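Local coordinates for PfEMP1 variant 1 of strain MC (Plasmodium falciparum, PDB 5LGD), which probably binds host cell surface receptors as part of a much longer malaria-parasite protein, of which this chain is one helical, disulfide-linked piece, at residues Ile50-Trp55 with Lys154-Cys159; Gly44-Cys49 with Thr164-Pro169; Lys54-Lys59 with Lys147-Glu152; Lys65-Phe70 with Asp84-Leu89. One frame throughout, in Å; residues are numbered along the deposited sequence.

Contact 1: Ile50-Trp55 with Lys154-Cys159; sequences ISFQKW and KEADKC. Unlike the reference sequence in segment 50-55: Ser51 (reference Cys).
Two antiparallel helices of the domain's long helical bundle, 45-70 and 144-162, pack together here through Phe52, Gln53 and Ala156, with their local axes 9.0 Å apart at an angle of 160°. The small Ala156 side chain is consistent with this close approach: its CB lies 3.5 Å from Phe52 CD2 and 3.9 Å from Gln53 CB, so it fills the angle between two neighbouring side chains of the other helix. Phe52 has CG anti to its own backbone N (chi1 174°), which swings the ring across toward helix 144-162 and sets CE2 3.7 Å from Ala156 N. At that end the ring presents its edge to the carbonyl carbon of Glu155, while Trp25 of helix 7-29 also meets the ring. The disulfide Cys49-Cys159 adds a covalent tie nearby. On the more exposed flank the extended Gln53 side chain brings NE2 to 2.9 Å from Asp157 OD1, its amide plane steeply inclined to the carboxylate. The packing of Phe52 on Ala156 is thus apolar and buried, with the polar pair Gln53 and Asp157 at its more exposed margin.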
loop_
_atom_site.group_PDB
_atom_site.type_symbol
_atom_site.label_atom_id
_atom_site.label_comp_id
_atom_site.label_asym_id
_atom_site.label_seq_id
_atom_site.Cartn_x
_atom_site.Cartn_y
_atom_site.Cartn_z
ATOM N N ILE B 50 39.130 -15.822 -35.506
ATOM C CA ILE B 50 38.024 -15.570 -36.435
ATOM C C ILE B 50 36.704 -16.112 -35.856
ATOM O O ILE B 50 35.703 -15.393 -35.886
ATOM C CB ILE B 50 38.348 -16.071 -37.873
ATOM C CG1 ILE B 50 39.535 -15.278 -38.449
ATOM C CG2 ILE B 50 37.127 -15.965 -38.799
ATOM C CD1 ILE B 50 40.217 -15.888 -39.556
ATOM N N SER B 51 36.707 -17.354 -35.325
ATOM C CA SER B 51 35.533 -17.987 -34.679
ATOM C C SER B 51 35.076 -17.180 -33.466
ATOM O O SER B 51 33.865 -16.989 -33.271
ATOM C CB SER B 51 35.852 -19.412 -34.230
ATOM O OG SER B 51 36.226 -20.217 -35.335
ATOM N N PHE B 52 36.061 -16.703 -32.658
ATOM C CA PHE B 52 35.817 -15.862 -31.493
ATOM C C PHE B 52 35.231 -14.511 -31.991
ATOM O O PHE B 52 34.220 -14.081 -31.456
ATOM C CB PHE B 52 37.085 -15.673 -30.660
ATOM C CG PHE B 52 36.940 -14.692 -29.517
ATOM C CD1 PHE B 52 35.932 -14.844 -28.566
ATOM C CD2 PHE B 52 37.838 -13.644 -29.363
ATOM C CE1 PHE B 52 35.790 -13.929 -27.524
ATOM C CE2 PHE B 52 37.698 -12.729 -28.314
ATOM C CZ PHE B 52 36.671 -12.873 -27.408
ATOM N N GLN B 53 35.810 -13.906 -33.051
ATOM C CA GLN B 53 35.289 -12.668 -33.654
ATOM C C GLN B 53 33.841 -12.860 -34.146
ATOM O O GLN B 53 33.014 -11.970 -33.947
ATOM C CB GLN B 53 36.180 -12.171 -34.808
ATOM C CG GLN B 53 35.738 -10.809 -35.349
ATOM C CD GLN B 53 36.792 -10.160 -36.189
ATOM O OE1 GLN B 53 37.064 -10.583 -37.318
ATOM N NE2 GLN B 53 37.393 -9.099 -35.665
ATOM N N LYS B 54 33.555 -14.019 -34.785
ATOM C CA LYS B 54 32.230 -14.394 -35.295
ATOM C C LYS B 54 31.231 -14.442 -34.139
ATOM O O LYS B 54 30.166 -13.825 -34.227
ATOM C CB LYS B 54 32.293 -15.772 -35.982
ATOM C CG LYS B 54 31.229 -16.003 -37.050
ATOM C CD LYS B 54 30.995 -17.491 -37.305
ATOM C CE LYS B 54 30.169 -17.726 -38.551
ATOM N NZ LYS B 54 29.923 -19.174 -38.781
ATOM N N TRP B 55 31.588 -15.178 -33.049
ATOM C CA TRP B 55 30.785 -15.325 -31.852
ATOM C C TRP B 55 30.384 -13.977 -31.302
ATOM O O TRP B 55 29.221 -13.827 -30.974
ATOM C CB TRP B 55 31.567 -16.113 -30.787
ATOM C CG TRP B 55 30.866 -16.258 -29.469
ATOM C CD1 TRP B 55 29.879 -17.146 -29.153
ATOM C CD2 TRP B 55 31.141 -15.520 -28.275
ATOM N NE1 TRP B 55 29.534 -17.018 -27.828
ATOM C CE2 TRP B 55 30.308 -16.041 -27.258
ATOM C CE3 TRP B 55 32.011 -14.460 -27.962
ATOM C CZ2 TRP B 55 30.307 -15.526 -25.958
ATOM C CZ3 TRP B 55 32.033 -13.981 -26.661
ATOM C CH2 TRP B 55 31.183 -14.507 -25.679
ATOM N N LYS B 154 37.273 -5.863 -29.207
ATOM C CA LYS B 154 38.641 -5.346 -29.114
ATOM C C LYS B 154 39.638 -6.461 -28.880
ATOM O O LYS B 154 40.729 -6.384 -29.423
ATOM C CB LYS B 154 38.765 -4.247 -28.047
ATOM C CG LYS B 154 38.153 -2.919 -28.497
ATOM C CD LYS B 154 37.557 -2.127 -27.338
ATOM C CE LYS B 154 36.721 -0.960 -27.820
ATOM N NZ LYS B 154 36.180 -0.152 -26.694
ATOM N N GLU B 155 39.271 -7.504 -28.095
ATOM C CA GLU B 155 40.139 -8.656 -27.849
ATOM C C GLU B 155 40.288 -9.551 -29.078
ATOM O O GLU B 155 41.392 -10.019 -29.347
ATOM C CB GLU B 155 39.717 -9.459 -26.617
ATOM C CG GLU B 155 40.065 -8.758 -25.312
ATOM C CD GLU B 155 41.531 -8.413 -25.111
ATOM O OE1 GLU B 155 42.369 -9.343 -25.149
ATOM O OE2 GLU B 155 41.845 -7.209 -24.950
ATOM N N ALA B 156 39.191 -9.763 -29.830
ATOM C CA ALA B 156 39.208 -10.548 -31.057
ATOM C C ALA B 156 39.991 -9.766 -32.171
ATOM O O ALA B 156 40.621 -10.387 -33.035
ATOM C CB ALA B 156 37.784 -10.819 -31.499
ATOM N N ASP B 157 39.977 -8.412 -32.119
ATOM C CA ASP B 157 40.743 -7.578 -33.059
ATOM C C ASP B 157 42.220 -7.629 -32.717
ATOM O O ASP B 157 43.055 -7.640 -33.627
ATOM C CB ASP B 157 40.251 -6.122 -33.082
ATOM C CG ASP B 157 39.012 -5.921 -33.919
ATOM O OD1 ASP B 157 38.848 -6.655 -34.923
ATOM O OD2 ASP B 157 38.219 -5.010 -33.594
ATOM N N LYS B 158 42.542 -7.648 -31.407
ATOM C CA LYS B 158 43.912 -7.743 -30.915
ATOM C C LYS B 158 44.454 -9.147 -31.252
ATOM O O LYS B 158 45.600 -9.269 -31.698
ATOM C CB LYS B 158 43.963 -7.463 -29.404
ATOM C CG LYS B 158 43.893 -5.983 -29.023
ATOM C CD LYS B 158 43.729 -5.803 -27.508
ATOM C CE LYS B 158 44.094 -4.417 -27.032
ATOM N NZ LYS B 158 43.017 -3.429 -27.297
ATOM N N CYS B 159 43.595 -10.196 -31.076
ATOM C CA CYS B 159 43.838 -11.614 -31.391
ATOM C C CYS B 159 44.316 -11.724 -32.850
ATOM O O CYS B 159 45.349 -12.326 -33.103
ATOM C CB CYS B 159 42.559 -12.425 -31.172
ATOM S SG CYS B 159 42.807 -14.204 -30.931
#

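Contact 2: Gly44-Cys49 with Thr164-Pro169; sequences GCNKKC and TDDTCP
Asp166 lays its carboxylate against Asn46 and Lys47 in the first turn of helix 45-70, so that the loop following helix 144-162 is fastened to a helix start. OD1 of Asp166 accepts a hydrogen bond from Lys47 N at 3.1 Å; the bond is nearly straight (165°) and arrives on the syn side of the carboxylate, somewhat out of its plane. A negative charge at the N-terminal end of the helix probably interacts favourably with the helix dipole. The same oxygen lies 3.2 Å from Asn46 CB. The Asn46 amide, with CG anti to the backbone N (chi1 164°), stands almost perpendicular to the carboxylate and places ND2 3.6 Å from Asp166 OD2. A second bond joins the main chains, from Gly44 N to Asp166 O at 2.9 Å. Disulfides tie both segments to the chain around them: Cys168 to Cys41 and Cys45 to Cys32. Within the loop, Asp165 forms an Asx turn in which Thr167 N donates to OD2 from above the carboxylate plane, at 3.3 Å.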
loop_
_atom_site.group_PDB
_atom_site.type_symbol
_atom_site.label_atom_id
_atom_site.label_comp_id
_atom_site.label_asym_id
_atom_site.label_seq_id
_atom_site.Cartn_x
_atom_site.Cartn_y
_atom_site.Cartn_z
ATOM N N GLY B 44 47.969 -21.941 -35.671
ATOM C CA GLY B 44 46.568 -22.350 -35.612
ATOM C C GLY B 44 45.640 -21.436 -34.847
ATOM O O GLY B 44 44.451 -21.727 -34.720
ATOM N N CYS B 45 46.165 -20.326 -34.336
ATOM C CA CYS B 45 45.370 -19.383 -33.564
ATOM C C CYS B 45 44.530 -18.472 -34.394
ATOM O O CYS B 45 43.466 -18.090 -33.920
ATOM C CB CYS B 45 46.241 -18.595 -32.602
ATOM S SG CYS B 45 46.553 -19.444 -31.048
ATOM N N ASN B 46 44.986 -18.101 -35.618
ATOM C CA ASN B 46 44.230 -17.220 -36.510
ATOM C C ASN B 46 42.777 -17.668 -36.655
ATOM O O ASN B 46 41.867 -16.858 -36.427
ATOM C CB ASN B 46 44.892 -17.098 -37.873
ATOM C CG ASN B 46 43.955 -16.528 -38.894
ATOM O OD1 ASN B 46 43.758 -15.302 -38.964
ATOM N ND2 ASN B 46 43.274 -17.417 -39.633
ATOM N N LYS B 47 42.577 -18.962 -37.035
ATOM C CA LYS B 47 41.284 -19.642 -37.219
ATOM C C LYS B 47 40.399 -19.385 -35.997
ATOM O O LYS B 47 39.275 -18.908 -36.149
ATOM C CB LYS B 47 41.513 -21.160 -37.423
ATOM C CG LYS B 47 40.251 -21.965 -37.727
ATOM C CD LYS B 47 40.518 -23.466 -37.756
ATOM C CE LYS B 47 39.719 -24.216 -36.715
ATOM N NZ LYS B 47 39.938 -25.687 -36.809
ATOM N N LYS B 48 40.955 -19.633 -34.782
ATOM C CA LYS B 48 40.276 -19.428 -33.510
ATOM C C LYS B 48 39.945 -17.958 -33.227
ATOM O O LYS B 48 38.880 -17.707 -32.677
ATOM C CB LYS B 48 41.065 -20.081 -32.356
ATOM C CG LYS B 48 40.469 -21.414 -31.931
ATOM C CD LYS B 48 41.081 -22.594 -32.649
ATOM C CE LYS B 48 40.138 -23.772 -32.606
ATOM N NZ LYS B 48 40.857 -25.068 -32.742
ATOM N N CYS B 49 40.803 -16.992 -33.625
ATOM C CA CYS B 49 40.499 -15.560 -33.461
ATOM C C CYS B 49 39.282 -15.167 -34.335
ATOM O O CYS B 49 38.508 -14.289 -33.955
ATOM C CB CYS B 49 41.709 -14.686 -33.784
ATOM S SG CYS B 49 43.169 -15.019 -32.769
ATOM N N THR B 164 47.971 -13.219 -36.961
ATOM C CA THR B 164 47.660 -12.790 -38.343
ATOM C C THR B 164 47.585 -13.936 -39.372
ATOM O O THR B 164 46.895 -13.812 -40.394
ATOM C CB THR B 164 48.739 -11.789 -38.839
ATOM O OG1 THR B 164 50.045 -12.302 -38.534
ATOM C CG2 THR B 164 48.572 -10.390 -38.263
ATOM N N ASP B 165 48.356 -15.011 -39.128
ATOM C CA ASP B 165 48.463 -16.167 -40.016
ATOM C C ASP B 165 48.477 -17.474 -39.213
ATOM O O ASP B 165 49.012 -17.513 -38.094
ATOM C CB ASP B 165 49.740 -16.044 -40.870
ATOM C CG ASP B 165 49.662 -16.764 -42.194
ATOM O OD1 ASP B 165 49.021 -16.220 -43.131
ATOM O OD2 ASP B 165 50.257 -17.859 -42.307
ATOM N N ASP B 166 47.877 -18.543 -39.785
ATOM C CA ASP B 166 47.826 -19.846 -39.130
ATOM C C ASP B 166 49.219 -20.469 -39.021
ATOM O O ASP B 166 49.484 -21.160 -38.050
ATOM C CB ASP B 166 46.792 -20.787 -39.766
ATOM C CG ASP B 166 45.383 -20.609 -39.221
ATOM O OD1 ASP B 166 45.243 -20.303 -38.008
ATOM O OD2 ASP B 166 44.423 -20.852 -39.978
ATOM N N THR B 167 50.120 -20.161 -39.979
ATOM C CA THR B 167 51.515 -20.595 -39.942
ATOM C C THR B 167 52.393 -19.346 -39.988
ATOM O O THR B 167 52.694 -18.828 -41.075
ATOM C CB THR B 167 51.823 -21.668 -40.994
ATOM O OG1 THR B 167 50.902 -21.567 -42.084
ATOM C CG2 THR B 167 51.796 -23.073 -40.404
ATOM N N CYS B 168 52.725 -18.828 -38.783
ATOM C CA CYS B 168 53.504 -17.610 -38.515
ATOM C C CYS B 168 54.952 -17.688 -39.106
ATOM O O CYS B 168 55.657 -18.649 -38.777
ATOM C CB CYS B 168 53.521 -17.301 -37.014
ATOM S SG CYS B 168 52.050 -17.864 -36.091
ATOM N N PRO B 169 55.433 -16.740 -39.976
ATOM C CA PRO B 169 54.765 -15.526 -40.490
ATOM C C PRO B 169 53.724 -15.807 -41.573
ATOM O O PRO B 169 53.954 -16.618 -42.466
ATOM C CB PRO B 169 55.940 -14.680 -41.012
ATOM C CG PRO B 169 56.954 -15.684 -41.457
ATOM C CD PRO B 169 56.812 -16.854 -40.505
#

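Contact 3: Lys54-Lys59 with Lys147-Glu152; sequences KWVEQK and KLLQHE
Glu152 reaches from helix 144-162 toward Val56 and Trp55 of the antiparallel helix 45-70, deep in the helical bundle. Its CB sits against both branches of Val56, 3.7 Å from CG1 and 3.8 Å from CG2, the two side chains crossing at about a right angle. From CB the chain places CG anti to the carbonyl carbon (chi1 -69°) and then bends at chi2 (-62°), folding the carboxylate round to the Trp55 indole. OE1 comes to the edge of that ring, 3.6 Å from Trp55 CZ3, with the carboxylate plane nearly perpendicular to the indole. The buried acid is held further by helix 7-29: OE1 is hydrogen-bonded to Ser22 OG, and OE2 forms a salt bridge with Arg26, an arrangement that would probably favour the charged form. One turn back, Leu149 continues the packing. Its carbonyl O lies 3.4 Å from Val56 CG1, and its CD2 meets Lys59 CB at 3.8 Å. Lys59 is bent so that its ammonium group turns away to a salt bridge with Glu62, while its CG rests 3.5 Å above one face of the Trp55 ring, offset toward the rim.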
loop_
_atom_site.group_PDB
_atom_site.type_symbol
_atom_site.label_atom_id
_atom_site.label_comp_id
_atom_site.label_asym_id
_atom_site.label_seq_id
_atom_site.Cartn_x
_atom_site.Cartn_y
_atom_site.Cartn_z
ATOM N N LYS B 54 33.555 -14.019 -34.785
ATOM C CA LYS B 54 32.230 -14.394 -35.295
ATOM C C LYS B 54 31.231 -14.442 -34.139
ATOM O O LYS B 54 30.166 -13.825 -34.227
ATOM C CB LYS B 54 32.293 -15.772 -35.982
ATOM C CG LYS B 54 31.229 -16.003 -37.050
ATOM C CD LYS B 54 30.995 -17.491 -37.305
ATOM C CE LYS B 54 30.169 -17.726 -38.551
ATOM N NZ LYS B 54 29.923 -19.174 -38.781
ATOM N N TRP B 55 31.588 -15.178 -33.049
ATOM C CA TRP B 55 30.785 -15.325 -31.852
ATOM C C TRP B 55 30.384 -13.977 -31.302
ATOM O O TRP B 55 29.221 -13.827 -30.974
ATOM C CB TRP B 55 31.567 -16.113 -30.787
ATOM C CG TRP B 55 30.866 -16.258 -29.469
ATOM C CD1 TRP B 55 29.879 -17.146 -29.153
ATOM C CD2 TRP B 55 31.141 -15.520 -28.275
ATOM N NE1 TRP B 55 29.534 -17.018 -27.828
ATOM C CE2 TRP B 55 30.308 -16.041 -27.258
ATOM C CE3 TRP B 55 32.011 -14.460 -27.962
ATOM C CZ2 TRP B 55 30.307 -15.526 -25.958
ATOM C CZ3 TRP B 55 32.033 -13.981 -26.661
ATOM C CH2 TRP B 55 31.183 -14.507 -25.679
ATOM N N VAL B 56 31.333 -13.005 -31.190
ATOM C CA VAL B 56 31.072 -11.648 -30.666
ATOM C C VAL B 56 29.953 -10.968 -31.473
ATOM O O VAL B 56 29.025 -10.447 -30.870
ATOM C CB VAL B 56 32.332 -10.734 -30.565
ATOM C CG1 VAL B 56 32.026 -9.450 -29.797
ATOM C CG2 VAL B 56 33.509 -11.450 -29.929
ATOM N N GLU B 57 30.009 -11.032 -32.817
ATOM C CA GLU B 57 28.985 -10.447 -33.689
ATOM C C GLU B 57 27.631 -11.151 -33.540
ATOM O O GLU B 57 26.621 -10.459 -33.443
ATOM C CB GLU B 57 29.443 -10.351 -35.156
ATOM C CG GLU B 57 29.636 -8.920 -35.639
ATOM C CD GLU B 57 28.452 -7.980 -35.483
ATOM O OE1 GLU B 57 27.405 -8.224 -36.127
ATOM O OE2 GLU B 57 28.571 -6.997 -34.715
ATOM N N GLN B 58 27.619 -12.503 -33.433
ATOM C CA GLN B 58 26.407 -13.318 -33.174
ATOM C C GLN B 58 25.742 -12.908 -31.851
ATOM O O GLN B 58 24.514 -12.781 -31.798
ATOM C CB GLN B 58 26.742 -14.825 -33.104
ATOM C CG GLN B 58 26.195 -15.639 -34.271
ATOM C CD GLN B 58 27.266 -16.458 -34.977
ATOM O OE1 GLN B 58 27.536 -16.273 -36.174
ATOM N NE2 GLN B 58 27.879 -17.401 -34.268
ATOM N N LYS B 59 26.552 -12.715 -30.773
ATOM C CA LYS B 59 26.012 -12.323 -29.463
ATOM C C LYS B 59 25.543 -10.868 -29.463
ATOM O O LYS B 59 24.509 -10.590 -28.870
ATOM C CB LYS B 59 26.977 -12.636 -28.303
ATOM C CG LYS B 59 27.524 -14.077 -28.300
ATOM C CD LYS B 59 26.718 -15.029 -27.411
ATOM C CE LYS B 59 25.746 -15.874 -28.205
ATOM N NZ LYS B 59 24.724 -16.529 -27.324
ATOM N N LYS B 147 29.024 -3.254 -22.831
ATOM C CA LYS B 147 30.411 -2.909 -22.487
ATOM C C LYS B 147 31.303 -4.134 -22.712
ATOM O O LYS B 147 32.354 -4.016 -23.353
ATOM C CB LYS B 147 30.511 -2.469 -21.013
ATOM C CG LYS B 147 30.182 -0.997 -20.770
ATOM C CD LYS B 147 31.424 -0.200 -20.337
ATOM C CE LYS B 147 31.933 -0.497 -18.937
ATOM N NZ LYS B 147 33.318 0.010 -18.736
ATOM N N LEU B 148 30.847 -5.322 -22.220
ATOM C CA LEU B 148 31.553 -6.591 -22.393
ATOM C C LEU B 148 31.663 -7.014 -23.837
ATOM O O LEU B 148 32.772 -7.342 -24.272
ATOM C CB LEU B 148 30.984 -7.734 -21.536
ATOM C CG LEU B 148 31.789 -9.027 -21.629
ATOM C CD1 LEU B 148 33.145 -8.878 -20.964
ATOM C CD2 LEU B 148 31.048 -10.162 -21.060
ATOM N N LEU B 149 30.546 -6.967 -24.601
ATOM C CA LEU B 149 30.595 -7.298 -26.032
ATOM C C LEU B 149 31.510 -6.339 -26.822
ATOM O O LEU B 149 32.160 -6.777 -27.764
ATOM C CB LEU B 149 29.206 -7.433 -26.667
ATOM C CG LEU B 149 28.385 -8.665 -26.230
ATOM C CD1 LEU B 149 26.960 -8.591 -26.779
ATOM C CD2 LEU B 149 29.079 -10.001 -26.628
ATOM N N GLN B 150 31.639 -5.074 -26.373
ATOM C CA GLN B 150 32.543 -4.083 -26.977
ATOM C C GLN B 150 33.994 -4.509 -26.686
ATOM O O GLN B 150 34.829 -4.544 -27.599
ATOM C CB GLN B 150 32.264 -2.676 -26.415
ATOM C CG GLN B 150 31.328 -1.837 -27.291
ATOM C CD GLN B 150 30.206 -1.125 -26.570
ATOM O OE1 GLN B 150 30.373 -0.531 -25.493
ATOM N NE2 GLN B 150 29.047 -1.091 -27.217
ATOM N N HIS B 151 34.266 -4.889 -25.412
ATOM C CA HIS B 151 35.576 -5.370 -24.960
ATOM C C HIS B 151 35.994 -6.613 -25.756
ATOM O O HIS B 151 37.160 -6.735 -26.150
ATOM C CB HIS B 151 35.558 -5.672 -23.451
ATOM C CG HIS B 151 36.785 -6.383 -22.969
ATOM N ND1 HIS B 151 37.914 -5.685 -22.587
ATOM C CD2 HIS B 151 37.032 -7.709 -22.871
ATOM C CE1 HIS B 151 38.800 -6.603 -22.246
ATOM N NE2 HIS B 151 38.315 -7.837 -22.399
ATOM N N GLU B 152 35.032 -7.513 -26.003
ATOM C CA GLU B 152 35.221 -8.759 -26.741
ATOM C C GLU B 152 35.617 -8.493 -28.182
ATOM O O GLU B 152 36.462 -9.200 -28.724
ATOM C CB GLU B 152 33.969 -9.654 -26.640
ATOM C CG GLU B 152 33.723 -10.227 -25.248
ATOM C CD GLU B 152 34.807 -11.136 -24.692
ATOM O OE1 GLU B 152 34.659 -12.372 -24.830
ATOM O OE2 GLU B 152 35.742 -10.626 -24.029
#

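Contact 4: Lys65-Phe70 with Asp84-Leu89; sequences KIKDHF and DFLQTL
Phe70 projects its ring between Phe85, Leu86 and Leu89. CG of Phe70 is anti to the backbone N (chi1 -162°), which sends the ring outward from the last turn of helix 45-70. Its edge then points into the face of Phe85 in a T-shaped pair, with centroids 5.0 Å apart and planes inclined at 56°; CZ of Phe70 stands 3.8 Å above the centre of the Phe85 ring. Phe85 in turn holds CG opposite its backbone N (chi1 -176°), its ring face toward Phe70. Leu86 covers one face of Phe70 by a CH-pi contact, its CG 3.9 Å from the ring centroid. Leu89 CD2 comes to the far end of the ring, 3.5 Å from Phe70 CZ. The aromatic cluster joins the C-terminal end of a long bundle helix to the short helix 82-90. Here aromatic side chains of another protein chain of the assembly meet the Phe70 ring and pack on Phe85 and Leu89. Lys67 lays CG against Leu86 CD1 at 3.7 Å, then bends at chi3 and carries its ammonium group off to a salt bridge with Asp146. Within helix 82-90, Thr88 OG1 and Thr88 N both donate to Asp84 O, from opposite faces of its carbonyl plane.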
loop_
_atom_site.group_PDB
_atom_site.type_symbol
_atom_site.label_atom_id
_atom_site.label_comp_id
_atom_site.label_asym_id
_atom_site.label_seq_id
_atom_site.Cartn_x
_atom_site.Cartn_y
_atom_site.Cartn_z
ATOM N N LYS B 65 18.234 -7.988 -30.240
ATOM C CA LYS B 65 16.877 -8.552 -30.298
ATOM C C LYS B 65 16.260 -8.696 -28.882
ATOM O O LYS B 65 15.078 -8.395 -28.692
ATOM C CB LYS B 65 16.882 -9.903 -31.052
ATOM C CG LYS B 65 16.925 -9.784 -32.598
ATOM C CD LYS B 65 17.618 -11.008 -33.201
ATOM C CE LYS B 65 18.030 -10.820 -34.657
ATOM N NZ LYS B 65 17.003 -11.322 -35.620
ATOM N N ILE B 66 17.068 -9.134 -27.895
ATOM C CA ILE B 66 16.646 -9.295 -26.499
ATOM C C ILE B 66 16.334 -7.924 -25.896
ATOM O O ILE B 66 15.287 -7.782 -25.261
ATOM C CB ILE B 66 17.681 -10.123 -25.707
ATOM C CG1 ILE B 66 17.699 -11.555 -26.259
ATOM C CG2 ILE B 66 17.379 -10.124 -24.216
ATOM C CD1 ILE B 66 18.837 -12.446 -25.840
ATOM N N LYS B 67 17.196 -6.902 -26.149
ATOM C CA LYS B 67 16.972 -5.535 -25.635
ATOM C C LYS B 67 15.701 -4.949 -26.196
ATOM O O LYS B 67 14.992 -4.235 -25.488
ATOM C CB LYS B 67 18.151 -4.601 -25.937
ATOM C CG LYS B 67 19.400 -4.886 -25.088
ATOM C CD LYS B 67 20.426 -3.765 -25.254
ATOM C CE LYS B 67 21.173 -3.813 -26.576
ATOM N NZ LYS B 67 22.029 -2.616 -26.769
ATOM N N ASP B 68 15.411 -5.265 -27.470
ATOM C CA ASP B 68 14.224 -4.815 -28.195
ATOM C C ASP B 68 12.936 -5.329 -27.571
ATOM O O ASP B 68 12.000 -4.545 -27.428
ATOM C CB ASP B 68 14.331 -5.154 -29.692
ATOM C CG ASP B 68 15.148 -4.140 -30.475
ATOM O OD1 ASP B 68 15.012 -2.917 -30.195
ATOM O OD2 ASP B 68 15.879 -4.556 -31.404
ATOM N N HIS B 69 12.903 -6.597 -27.117
ATOM C CA HIS B 69 11.704 -7.126 -26.450
ATOM C C HIS B 69 11.562 -6.536 -25.040
ATOM O O HIS B 69 10.438 -6.314 -24.589
ATOM C CB HIS B 69 11.701 -8.675 -26.390
ATOM C CG HIS B 69 10.337 -9.226 -26.091
ATOM N ND1 HIS B 69 10.039 -9.784 -24.869
ATOM C CD2 HIS B 69 9.208 -9.190 -26.835
ATOM C CE1 HIS B 69 8.760 -10.104 -24.911
ATOM N NE2 HIS B 69 8.215 -9.763 -26.072
ATOM N N PHE B 70 12.700 -6.242 -24.367
ATOM C CA PHE B 70 12.719 -5.643 -23.022
ATOM C C PHE B 70 12.058 -4.267 -23.022
ATOM O O PHE B 70 11.392 -3.894 -22.061
ATOM C CB PHE B 70 14.165 -5.514 -22.512
ATOM C CG PHE B 70 14.293 -5.321 -21.025
ATOM C CD1 PHE B 70 14.283 -4.050 -20.469
ATOM C CD2 PHE B 70 14.440 -6.407 -20.179
ATOM C CE1 PHE B 70 14.412 -3.872 -19.101
ATOM C CE2 PHE B 70 14.544 -6.226 -18.809
ATOM C CZ PHE B 70 14.546 -4.958 -18.281
ATOM N N ASP B 84 17.014 2.741 -18.288
ATOM C CA ASP B 84 17.500 2.892 -16.897
ATOM C C ASP B 84 17.185 1.596 -16.159
ATOM O O ASP B 84 17.910 1.201 -15.244
ATOM C CB ASP B 84 16.767 4.028 -16.155
ATOM C CG ASP B 84 16.823 5.379 -16.827
ATOM O OD1 ASP B 84 17.872 5.698 -17.438
ATOM O OD2 ASP B 84 15.836 6.141 -16.700
ATOM N N PHE B 85 16.087 0.954 -16.567
ATOM C CA PHE B 85 15.622 -0.291 -15.999
ATOM C C PHE B 85 16.636 -1.391 -16.298
ATOM O O PHE B 85 17.157 -1.989 -15.361
ATOM C CB PHE B 85 14.194 -0.596 -16.511
ATOM C CG PHE B 85 13.464 -1.812 -15.987
ATOM C CD1 PHE B 85 13.958 -2.535 -14.893
ATOM C CD2 PHE B 85 12.295 -2.251 -16.592
ATOM C CE1 PHE B 85 13.281 -3.644 -14.413
ATOM C CE2 PHE B 85 11.629 -3.380 -16.113
ATOM C CZ PHE B 85 12.127 -4.061 -15.035
ATOM N N LEU B 86 16.974 -1.579 -17.582
ATOM C CA LEU B 86 17.955 -2.534 -18.099
ATOM C C LEU B 86 19.339 -2.328 -17.458
ATOM O O LEU B 86 20.000 -3.297 -17.087
ATOM C CB LEU B 86 18.095 -2.304 -19.624
ATOM C CG LEU B 86 17.788 -3.464 -20.590
ATOM C CD1 LEU B 86 18.426 -3.219 -21.908
ATOM C CD2 LEU B 86 18.282 -4.810 -20.063
ATOM N N GLN B 87 19.782 -1.060 -17.392
ATOM C CA GLN B 87 21.056 -0.671 -16.836
ATOM C C GLN B 87 21.160 -1.034 -15.374
ATOM O O GLN B 87 22.163 -1.618 -15.004
ATOM C CB GLN B 87 21.320 0.810 -17.065
ATOM C CG GLN B 87 22.706 1.274 -16.673
ATOM C CD GLN B 87 23.049 2.504 -17.450
ATOM O OE1 GLN B 87 23.921 2.481 -18.317
ATOM N NE2 GLN B 87 22.309 3.578 -17.216
ATOM N N THR B 88 20.121 -0.747 -14.558
ATOM C CA THR B 88 20.087 -1.108 -13.131
ATOM C C THR B 88 20.244 -2.629 -12.988
ATOM O O THR B 88 21.051 -3.105 -12.202
ATOM C CB THR B 88 18.751 -0.627 -12.498
ATOM O OG1 THR B 88 18.650 0.782 -12.642
ATOM C CG2 THR B 88 18.610 -1.001 -11.005
ATOM N N LEU B 89 19.468 -3.378 -13.769
ATOM C CA LEU B 89 19.400 -4.844 -13.750
ATOM C C LEU B 89 20.735 -5.549 -14.045
ATOM O O LEU B 89 21.035 -6.630 -13.499
ATOM C CB LEU B 89 18.337 -5.203 -14.792
ATOM C CG LEU B 89 17.542 -6.495 -14.686
ATOM C CD1 LEU B 89 16.888 -6.721 -13.269
ATOM C CD2 LEU B 89 16.490 -6.510 -15.801
#

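From the N terminus, helix 7-29 comes first, and helix 45-70 then supplies the opening segment of every contact, in the order 2, 1, 3, 4. The closing segments follow in reverse: contact 4 at 84-89, contact 3 at 147-152, contact 1 at 154-159 and contact 2 at 164-169. Contact 4 therefore nests inside all the others, contacts 1 and 3 start from the same part of helix 45-70, sharing Lys54 and Trp55, and contact 2 encloses the rest. Contacts 1 and 3 join helix 45-70 to helix 144-162; contact 2 ties its start to the loop after helix 144-162, and contact 4 its end to helix 82-90. The Cys49-Cys159 disulfide bridges contacts 1 and 2. Contacts 2 and 4 lie on opposite sides of the chain's centre, about 37 Å apart between centres.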